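Local coordinates for protein aromatic amino acid aminotransferase I (Candida albicans WO-1, PDB 6HNU) that probably transfers amino groups from aromatic amino acids to 2-oxoglutarate, using a bound pyridoxal 5'-phosphate cofactor, at residues B[121-133]-B[276-290]. Numbering follows the deposited sequence. Where two conformers were deposited one is given.
Sequences HTDMVHKVPYENW and LKALVPSFISLDVEG
P129 rides across the short helical turn 283-286 and the bend that follows it: its CD sits 3.2 Å from I284 O, and its CG rests on the flat face of the D287-V288 peptide, 3.4 Å from D287 C, while V288 CG1 flanks the same CG. One residue earlier, V128 and I284 meet obliquely by their CG2 methyls. With CG1 anti to the backbone N (chi1 -176°), V128 turns CG2 over the centre of the W133 ring, caught between indole and isoleucine. Y130 closes this end of the contact. Its ring lies with one face against G290 CA in a CH-pi contact, 3.9 Å from the centroid to CA, and the hollow that takes it is the type I turn D287-G290, whose D287 carboxylate is hydrogen-bonded to Y233 OH and to the backbone N of R291 and V292. In this class I aminotransferase the two segments lead into strand 133-138, outermost in this chain's mixed sheet, and inner strand 292-297, so the contact joins the two approaches, with I284 resting on V292 and R294. Toward the helix 112-126 end, H126, its CG beside the backbone N (chi1 -60°), brings ND1 2.9 Å from S282 OG in a hydrogen bond. That hydroxyl also caps the turn 283-286 by accepting from S285 N (N-H...O angle 154°), and S285 OG donates back to S282 O. S285 CB presses against H126 O, with S285 CA making a CA-H...O contact to the same oxygen. Water 3 bridges K127 O and S285 O. Farther out, V125 splits its methyls: its side chain crosses that of L276 at about a right angle, CG2 touching CD2 at 4.1 Å, while CG1 meets L279 CD1 and also lies over one face of the H126 ring. Beside them, water 1 donates to both V125 O and L276 O.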
ATOM      1  N   HIS B 121     -13.794 -11.247 -15.393  1.00 17.23           N
ATOM      2  CA  HIS B 121     -14.459 -11.753 -14.165  1.00 17.23           C
ATOM      3  C   HIS B 121     -15.596 -10.808 -13.755  1.00 16.40           C
ATOM      4  O   HIS B 121     -16.778 -11.278 -13.623  1.00 16.38           O
ATOM      5  CB  HIS B 121     -13.455 -11.970 -13.053  1.00 18.83           C
ATOM      6  CG  HIS B 121     -14.125 -12.283 -11.754  1.00 19.62           C
ATOM      7  ND1 HIS B 121     -14.735 -13.511 -11.508  1.00 18.67           N
ATOM      8  CD2 HIS B 121     -14.333 -11.508 -10.660  1.00 20.42           C
ATOM      9  CE1 HIS B 121     -15.282 -13.477 -10.300  1.00 18.85           C
ATOM     10  NE2 HIS B 121     -15.055 -12.244  -9.754  1.00 18.60           N
ATOM     11  N   THR B 122     -15.272  -9.527 -13.604  1.00 16.22           N
ATOM     12  CA  THR B 122     -16.237  -8.473 -13.183  1.00 16.28           C
ATOM     13  C   THR B 122     -17.438  -8.452 -14.141  1.00 17.62           C
ATOM     14  O   THR B 122     -18.583  -8.484 -13.668  1.00 16.88           O
ATOM     15  CB  THR B 122     -15.533  -7.123 -13.058  1.00 16.73           C
ATOM     16  OG1 THR B 122     -14.561  -7.273 -12.026  1.00 15.50           O
ATOM     17  CG2 THR B 122     -16.470  -5.982 -12.718  1.00 17.28           C
ATOM     18  N   ASP B 123     -17.205  -8.436 -15.461  1.00 18.91           N
ATOM     19  CA  ASP B 123     -18.321  -8.307 -16.423  1.00 18.39           C
ATOM     20  C   ASP B 123     -19.173  -9.583 -16.458  1.00 17.68           C
ATOM     21  O   ASP B 123     -20.400  -9.471 -16.605  1.00 18.46           O
ATOM     22  CB  ASP B 123     -17.816  -7.927 -17.809  1.00 21.04           C
ATOM     23  CG  ASP B 123     -18.816  -7.087 -18.596  1.00 23.16           C
ATOM     24  OD1 ASP B 123     -19.750  -6.505 -17.974  1.00 22.85           O
ATOM     25  OD2 ASP B 123     -18.581  -6.933 -19.793  1.00 26.18           O
ATOM     26  N   MET B 124     -18.558 -10.768 -16.387  1.00 18.67           N
ATOM     27  CA  MET B 124     -19.274 -12.064 -16.435  1.00 20.28           C
ATOM     28  C   MET B 124     -20.256 -12.124 -15.266  1.00 20.04           C
ATOM     29  O   MET B 124     -21.346 -12.634 -15.426  1.00 20.39           O
ATOM     30  CB  MET B 124     -18.212 -13.152 -16.297  1.00 24.16           C
ATOM     31  CG  MET B 124     -18.681 -14.533 -16.432  1.00 28.18           C
ATOM     32  SD  MET B 124     -17.325 -15.619 -15.928  1.00 30.05           S
ATOM     33  CE  MET B 124     -15.889 -14.882 -16.679  1.00 30.96           C
ATOM     34  N   VAL B 125     -19.863 -11.611 -14.099  1.00 18.27           N
ATOM     35  CA  VAL B 125     -20.669 -11.720 -12.849  1.00 18.24           C
ATOM     36  C   VAL B 125     -21.653 -10.545 -12.730  1.00 18.14           C
ATOM     37  O   VAL B 125     -22.795 -10.780 -12.326  1.00 20.93           O
ATOM     38  CB  VAL B 125     -19.764 -11.816 -11.611  1.00 17.46           C
ATOM     39  CG1 VAL B 125     -20.592 -11.809 -10.343  1.00 19.11           C
ATOM     40  CG2 VAL B 125     -18.862 -13.050 -11.633  1.00 18.44           C
ATOM     41  N   HIS B 126     -21.251  -9.330 -13.066  1.00 17.96           N
ATOM     42  CA  HIS B 126     -21.951  -8.088 -12.665  1.00 17.25           C
ATOM     43  C   HIS B 126     -22.591  -7.389 -13.858  1.00 18.66           C
ATOM     44  O   HIS B 126     -23.419  -6.497 -13.608  1.00 18.99           O
ATOM     45  CB  HIS B 126     -21.010  -7.144 -11.912  1.00 18.08           C
ATOM     46  CG  HIS B 126     -20.457  -7.766 -10.680  1.00 17.36           C
ATOM     47  ND1 HIS B 126     -21.258  -8.059  -9.576  1.00 19.35           N
ATOM     48  CD2 HIS B 126     -19.239  -8.287 -10.422  1.00 18.31           C
ATOM     49  CE1 HIS B 126     -20.505  -8.639  -8.653  1.00 19.69           C
ATOM     50  NE2 HIS B 126     -19.243  -8.786  -9.153  1.00 17.19           N
ATOM     51  N   LYS B 127     -22.206  -7.732 -15.092  1.00 20.54           N
ATOM     52  CA  LYS B 127     -22.825  -7.160 -16.319  1.00 22.85           C
ATOM     53  C   LYS B 127     -22.982  -5.639 -16.139  1.00 21.40           C
ATOM     54  O   LYS B 127     -24.128  -5.117 -16.134  1.00 20.83           O
ATOM     55  CB  LYS B 127     -24.127  -7.939 -16.566  1.00 27.65           C
ATOM     56  CG  LYS B 127     -24.299  -8.521 -17.966  1.00 39.90           C
ATOM     57  CD  LYS B 127     -23.708  -7.660 -19.086  1.00 47.87           C
ATOM     58  CE  LYS B 127     -24.057  -8.120 -20.489  1.00 53.45           C
ATOM     59  NZ  LYS B 127     -25.435  -7.722 -20.871  1.00 54.32           N
ATOM     60  N   VAL B 128     -21.875  -4.908 -15.963  1.00 20.78           N
ATOM     61  CA  VAL B 128     -21.917  -3.461 -15.602  1.00 21.29           C
ATOM     62  C   VAL B 128     -22.708  -2.727 -16.683  1.00 22.56           C
ATOM     63  O   VAL B 128     -22.420  -2.896 -17.875  1.00 22.98           O
ATOM     64  CB  VAL B 128     -20.506  -2.861 -15.424  1.00 23.78           C
ATOM     65  CG1 VAL B 128     -20.556  -1.412 -14.953  1.00 24.91           C
ATOM     66  CG2 VAL B 128     -19.663  -3.706 -14.472  1.00 25.84           C
ATOM     67  N   PRO B 129     -23.783  -1.992 -16.327  1.00 22.79           N
ATOM     68  CA  PRO B 129     -24.798  -1.601 -17.313  1.00 24.15           C
ATOM     69  C   PRO B 129     -24.637  -0.224 -17.953  1.00 23.53           C
ATOM     70  O   PRO B 129     -25.539   0.217 -18.579  1.00 24.40           O
ATOM     71  CB  PRO B 129     -26.052  -1.609 -16.446  1.00 23.86           C
ATOM     72  CG  PRO B 129     -25.558  -1.007 -15.147  1.00 23.47           C
ATOM     73  CD  PRO B 129     -24.231  -1.707 -14.952  1.00 24.06           C
ATOM     74  N   TYR B 130     -23.478   0.400 -17.808  1.00 23.52           N
ATOM     75  CA  TYR B 130     -23.063   1.607 -18.575  1.00 21.33           C
ATOM     76  C   TYR B 130     -21.752   1.287 -19.289  1.00 22.24           C
ATOM     77  O   TYR B 130     -21.094   0.253 -19.003  1.00 19.51           O
ATOM     78  CB  TYR B 130     -22.967   2.837 -17.675  1.00 22.22           C
ATOM     79  CG  TYR B 130     -21.957   2.719 -16.561  1.00 18.29           C
ATOM     80  CD1 TYR B 130     -22.257   2.056 -15.380  1.00 19.38           C
ATOM     81  CD2 TYR B 130     -20.695   3.251 -16.711  1.00 17.81           C
ATOM     82  CE1 TYR B 130     -21.309   1.928 -14.383  1.00 18.29           C
ATOM     83  CE2 TYR B 130     -19.741   3.159 -15.716  1.00 17.73           C
ATOM     84  CZ  TYR B 130     -20.058   2.491 -14.546  1.00 18.67           C
ATOM     85  OH  TYR B 130     -19.141   2.397 -13.552  1.00 19.15           O
ATOM     86  N   GLU B 131     -21.377   2.149 -20.225  1.00 22.01           N
ATOM     87  CA  GLU B 131     -20.348   1.841 -21.232  1.00 23.09           C
ATOM     88  C   GLU B 131     -18.959   2.110 -20.632  1.00 21.12           C
ATOM     89  O   GLU B 131     -18.070   1.252 -20.825  1.00 20.18           O
ATOM     90  CB  GLU B 131     -20.654   2.690 -22.476  1.00 27.21           C
ATOM     91  CG  GLU B 131     -19.687   2.489 -23.623  1.00 30.52           C
ATOM     92  CD  GLU B 131     -19.683   1.077 -24.176  1.00 33.61           C
ATOM     93  OE1 GLU B 131     -20.744   0.388 -24.094  1.00 37.52           O
ATOM     94  OE2 GLU B 131     -18.613   0.658 -24.667  1.00 44.44           O
ATOM     95  N   ASN B 132     -18.784   3.247 -19.946  1.00 20.45           N
ATOM     96  CA  ASN B 132     -17.456   3.835 -19.602  1.00 21.60           C
ATOM     97  C   ASN B 132     -17.072   3.417 -18.171  1.00 20.23           C
ATOM     98  O   ASN B 132     -16.784   4.279 -17.325  1.00 18.66           O
ATOM     99  CB  ASN B 132     -17.431   5.361 -19.777  1.00 22.98           C
ATOM    100  CG  ASN B 132     -18.576   6.113 -19.128  1.00 24.65           C
ATOM    101  OD1 ASN B 132     -19.721   5.638 -19.076  1.00 24.58           O
ATOM    102  ND2 ASN B 132     -18.278   7.319 -18.670  1.00 25.84           N
ATOM    103  N   TRP B 133     -17.027   2.116 -17.936  1.00 19.71           N
ATOM    104  CA  TRP B 133     -16.636   1.513 -16.637  1.00 19.80           C
ATOM    105  C   TRP B 133     -15.240   0.930 -16.791  1.00 21.23           C
ATOM    106  O   TRP B 133     -14.765   0.652 -17.957  1.00 20.28           O
ATOM    107  CB  TRP B 133     -17.636   0.462 -16.151  1.00 20.43           C
ATOM    108  CG  TRP B 133     -17.610  -0.825 -16.916  1.00 20.72           C
ATOM    109  CD1 TRP B 133     -18.235  -1.045 -18.109  1.00 21.29           C
ATOM    110  CD2 TRP B 133     -16.923  -2.052 -16.590  1.00 20.76           C
ATOM    111  NE1 TRP B 133     -18.014  -2.327 -18.529  1.00 22.92           N
ATOM    112  CE2 TRP B 133     -17.183  -2.962 -17.645  1.00 21.15           C
ATOM    113  CE3 TRP B 133     -16.125  -2.488 -15.521  1.00 20.66           C
ATOM    114  CZ2 TRP B 133     -16.701  -4.278 -17.643  1.00 20.33           C
ATOM    115  CZ3 TRP B 133     -15.631  -3.776 -15.529  1.00 21.64           C
ATOM    116  CH2 TRP B 133     -15.933  -4.662 -16.567  1.00 22.42           C
ATOM    117  N   LEU B 276     -23.959 -18.655 -11.038  1.00 22.48           N
ATOM    118  CA  LEU B 276     -24.005 -17.226 -11.424  1.00 24.50           C
ATOM    119  C   LEU B 276     -25.440 -16.698 -11.244  1.00 26.74           C
ATOM    120  O   LEU B 276     -25.590 -15.502 -10.895  1.00 26.31           O
ATOM    121  CB  LEU B 276     -23.513 -17.044 -12.866  1.00 25.56           C
ATOM    122  CG  LEU B 276     -22.021 -17.273 -13.121  1.00 27.03           C
ATOM    123  CD1 LEU B 276     -21.712 -17.038 -14.593  1.00 28.25           C
ATOM    124  CD2 LEU B 276     -21.110 -16.402 -12.255  1.00 27.07           C
ATOM    125  N   LYS B 277     -26.455 -17.530 -11.485  1.00 25.20           N
ATOM    126  CA  LYS B 277     -27.872 -17.105 -11.343  1.00 26.47           C
ATOM    127  C   LYS B 277     -28.238 -16.943  -9.863  1.00 22.41           C
ATOM    128  O   LYS B 277     -29.186 -16.185  -9.591  1.00 23.84           O
ATOM    129  CB  LYS B 277     -28.868 -18.080 -11.989  1.00 31.24           C
ATOM    130  CG  LYS B 277     -29.291 -17.694 -13.399  1.00 39.75           C
ATOM    131  CD  LYS B 277     -30.065 -18.764 -14.144  1.00 46.07           C
ATOM    132  CE  LYS B 277     -30.060 -18.565 -15.651  1.00 51.41           C
ATOM    133  NZ  LYS B 277     -28.893 -19.231 -16.286  1.00 52.65           N
ATOM    134  N   ALA B 278     -27.581 -17.667  -8.973  1.00 20.17           N
ATOM    135  CA  ALA B 278     -27.908 -17.688  -7.526  1.00 21.93           C
ATOM    136  C   ALA B 278     -27.372 -16.436  -6.821  1.00 23.97           C
ATOM    137  O   ALA B 278     -27.887 -16.131  -5.725  1.00 23.98           O
ATOM    138  CB  ALA B 278     -27.364 -18.921  -6.880  1.00 24.99           C
ATOM    139  N   LEU B 279     -26.338 -15.783  -7.363  1.00 21.88           N
ATOM    140  CA  LEU B 279     -25.615 -14.682  -6.688  1.00 19.89           C
ATOM    141  C   LEU B 279     -26.539 -13.464  -6.604  1.00 20.79           C
ATOM    142  O   LEU B 279     -27.276 -13.199  -7.544  1.00 20.35           O
ATOM    143  CB  LEU B 279     -24.330 -14.399  -7.476  1.00 20.19           C
ATOM    144  CG  LEU B 279     -23.316 -15.543  -7.480  1.00 19.91           C
ATOM    145  CD1 LEU B 279     -22.121 -15.199  -8.333  1.00 20.46           C
ATOM    146  CD2 LEU B 279     -22.875 -15.906  -6.072  1.00 22.51           C
ATOM    147  N   VAL B 280     -26.580 -12.795  -5.454  1.00 19.30           N
ATOM    148  CA  VAL B 280     -27.427 -11.585  -5.300  1.00 19.63           C
ATOM    149  C   VAL B 280     -26.879 -10.520  -6.244  1.00 22.02           C
ATOM    150  O   VAL B 280     -25.668 -10.351  -6.340  1.00 19.43           O
ATOM    151  CB  VAL B 280     -27.415 -11.088  -3.842  1.00 20.92           C
ATOM    152  CG1 VAL B 280     -26.006 -10.716  -3.406  1.00 22.64           C
ATOM    153  CG2 VAL B 280     -28.337  -9.906  -3.646  1.00 21.57           C
ATOM    154  N   PRO B 281     -27.727  -9.736  -6.950  1.00 23.12           N
ATOM    155  CA  PRO B 281     -27.219  -8.613  -7.742  1.00 22.82           C
ATOM    156  C   PRO B 281     -26.384  -7.636  -6.891  1.00 21.53           C
ATOM    157  O   PRO B 281     -26.836  -7.229  -5.825  1.00 18.25           O
ATOM    158  CB  PRO B 281     -28.491  -7.916  -8.239  1.00 23.96           C
ATOM    159  CG  PRO B 281     -29.546  -8.423  -7.295  1.00 26.80           C
ATOM    160  CD  PRO B 281     -29.181  -9.868  -7.056  1.00 22.06           C
ATOM    161  N   SER B 282     -25.215  -7.262  -7.401  1.00 19.06           N
ATOM    162  CA  SER B 282     -24.362  -6.186  -6.833  1.00 18.13           C
ATOM    163  C   SER B 282     -25.010  -4.826  -7.099  1.00 15.60           C
ATOM    164  O   SER B 282     -25.869  -4.702  -8.016  1.00 15.89           O
ATOM    165  CB  SER B 282     -22.985  -6.199  -7.451  1.00 17.87           C
ATOM    166  OG  SER B 282     -23.111  -5.969  -8.861  1.00 15.93           O
ATOM    167  N   PHE B 283     -24.582  -3.804  -6.352  1.00 16.01           N
ATOM    168  CA  PHE B 283     -24.932  -2.412  -6.705  1.00 15.65           C
ATOM    169  C   PHE B 283     -24.311  -2.073  -8.065  1.00 16.63           C
ATOM    170  O   PHE B 283     -25.011  -1.365  -8.882  1.00 17.17           O
ATOM    171  CB  PHE B 283     -24.551  -1.414  -5.631  1.00 16.87           C
ATOM    172  CG  PHE B 283     -25.465  -1.433  -4.450  1.00 16.26           C
ATOM    173  CD1 PHE B 283     -26.700  -0.805  -4.515  1.00 18.00           C
ATOM    174  CD2 PHE B 283     -25.087  -2.092  -3.284  1.00 16.33           C
ATOM    175  CE1 PHE B 283     -27.543  -0.810  -3.420  1.00 15.59           C
ATOM    176  CE2 PHE B 283     -25.915  -2.082  -2.186  1.00 17.17           C
ATOM    177  CZ  PHE B 283     -27.149  -1.435  -2.253  1.00 16.87           C
ATOM    178  N   ILE B 284     -23.101  -2.565  -8.387  1.00 17.88           N
ATOM    179  CA  ILE B 284     -22.568  -2.281  -9.759  1.00 16.55           C
ATOM    180  C   ILE B 284     -23.551  -2.817 -10.812  1.00 16.44           C
ATOM    181  O   ILE B 284     -23.715  -2.113 -11.832  1.00 16.87           O
ATOM    182  CB  ILE B 284     -21.177  -2.933  -9.929  0.50 18.42           C
ATOM    183  CG1 ILE B 284     -20.085  -2.217  -9.131  0.50 18.40           C
ATOM    184  CG2 ILE B 284     -20.793  -3.086 -11.399  0.50 19.27           C
ATOM    185  CD1 ILE B 284     -19.797  -0.829  -9.615  0.50 18.08           C
ATOM    186  N   SER B 285     -24.105  -4.015 -10.638  1.00 17.33           N
ATOM    187  CA  SER B 285     -25.046  -4.616 -11.628  1.00 17.50           C
ATOM    188  C   SER B 285     -26.264  -3.702 -11.812  1.00 18.67           C
ATOM    189  O   SER B 285     -26.824  -3.691 -12.940  1.00 19.24           O
ATOM    190  CB  SER B 285     -25.436  -6.027 -11.319  1.00 16.97           C
ATOM    191  OG  SER B 285     -26.428  -6.099 -10.299  1.00 17.87           O
ATOM    192  N   LEU B 286     -26.646  -2.921 -10.794  1.00 17.34           N
ATOM    193  CA  LEU B 286     -27.842  -2.052 -10.831  1.00 20.20           C
ATOM    194  C   LEU B 286     -27.493  -0.667 -11.362  1.00 20.02           C
ATOM    195  O   LEU B 286     -28.402   0.166 -11.482  1.00 19.85           O
ATOM    196  CB  LEU B 286     -28.410  -1.920  -9.412  1.00 19.70           C
ATOM    197  CG  LEU B 286     -28.926  -3.220  -8.787  1.00 20.30           C
ATOM    198  CD1 LEU B 286     -29.477  -2.979  -7.376  1.00 20.01           C
ATOM    199  CD2 LEU B 286     -30.022  -3.827  -9.654  1.00 21.90           C
ATOM    200  N   ASP B 287     -26.215  -0.391 -11.589  1.00 19.77           N
ATOM    201  CA  ASP B 287     -25.679   0.990 -11.573  1.00 19.19           C
ATOM    202  C   ASP B 287     -25.758   1.619 -12.969  1.00 21.28           C
ATOM    203  O   ASP B 287     -24.743   2.002 -13.490  1.00 20.29           O
ATOM    204  CB  ASP B 287     -24.243   1.025 -11.057  1.00 19.81           C
ATOM    205  CG  ASP B 287     -23.703   2.435 -10.880  1.00 18.87           C
ATOM    206  OD1 ASP B 287     -24.525   3.393 -10.695  1.00 18.62           O
ATOM    207  OD2 ASP B 287     -22.467   2.587 -10.937  1.00 18.40           O
ATOM    208  N   VAL B 288     -26.960   1.863 -13.465  1.00 21.98           N
ATOM    209  CA  VAL B 288     -27.165   2.509 -14.784  1.00 22.18           C
ATOM    210  C   VAL B 288     -26.494   3.888 -14.802  1.00 21.99           C
ATOM    211  O   VAL B 288     -26.031   4.265 -15.886  1.00 21.55           O
ATOM    212  CB  VAL B 288     -28.657   2.538 -15.175  1.00 22.36           C
ATOM    213  CG1 VAL B 288     -29.227   1.130 -15.232  1.00 24.33           C
ATOM    214  CG2 VAL B 288     -29.490   3.405 -14.256  1.00 22.92           C
ATOM    215  N   GLU B 289     -26.414   4.602 -13.672  1.00 21.67           N
ATOM    216  CA  GLU B 289     -25.920   6.001 -13.614  1.00 21.10           C
ATOM    217  C   GLU B 289     -24.390   6.074 -13.385  1.00 20.99           C
ATOM    218  O   GLU B 289     -23.830   7.175 -13.553  1.00 18.69           O
ATOM    219  CB  GLU B 289     -26.647   6.810 -12.538  1.00 23.92           C
ATOM    220  CG  GLU B 289     -28.154   6.877 -12.742  1.00 24.40           C
ATOM    221  CD  GLU B 289     -28.857   7.997 -11.994  1.00 26.93           C
ATOM    222  OE1 GLU B 289     -28.239   8.617 -11.121  1.00 22.83           O
ATOM    223  OE2 GLU B 289     -30.026   8.266 -12.323  1.00 27.00           O
ATOM    224  N   GLY B 290     -23.706   4.982 -13.021  1.00 19.62           N
ATOM    225  CA  GLY B 290     -22.253   5.044 -12.730  1.00 18.63           C
ATOM    226  C   GLY B 290     -21.940   5.729 -11.400  1.00 19.69           C
ATOM    227  O   GLY B 290     -20.859   6.283 -11.272  1.00 18.29           O
TER
HETATM  228  O   HOH W   1     -23.845 -13.447 -11.414  1.00 32.00           O
HETATM  229  O   HOH W   2     -24.204  -8.900  -9.671  1.00 20.09           O
HETATM  230  O   HOH W   3     -26.533  -5.487 -15.034  1.00 19.29           O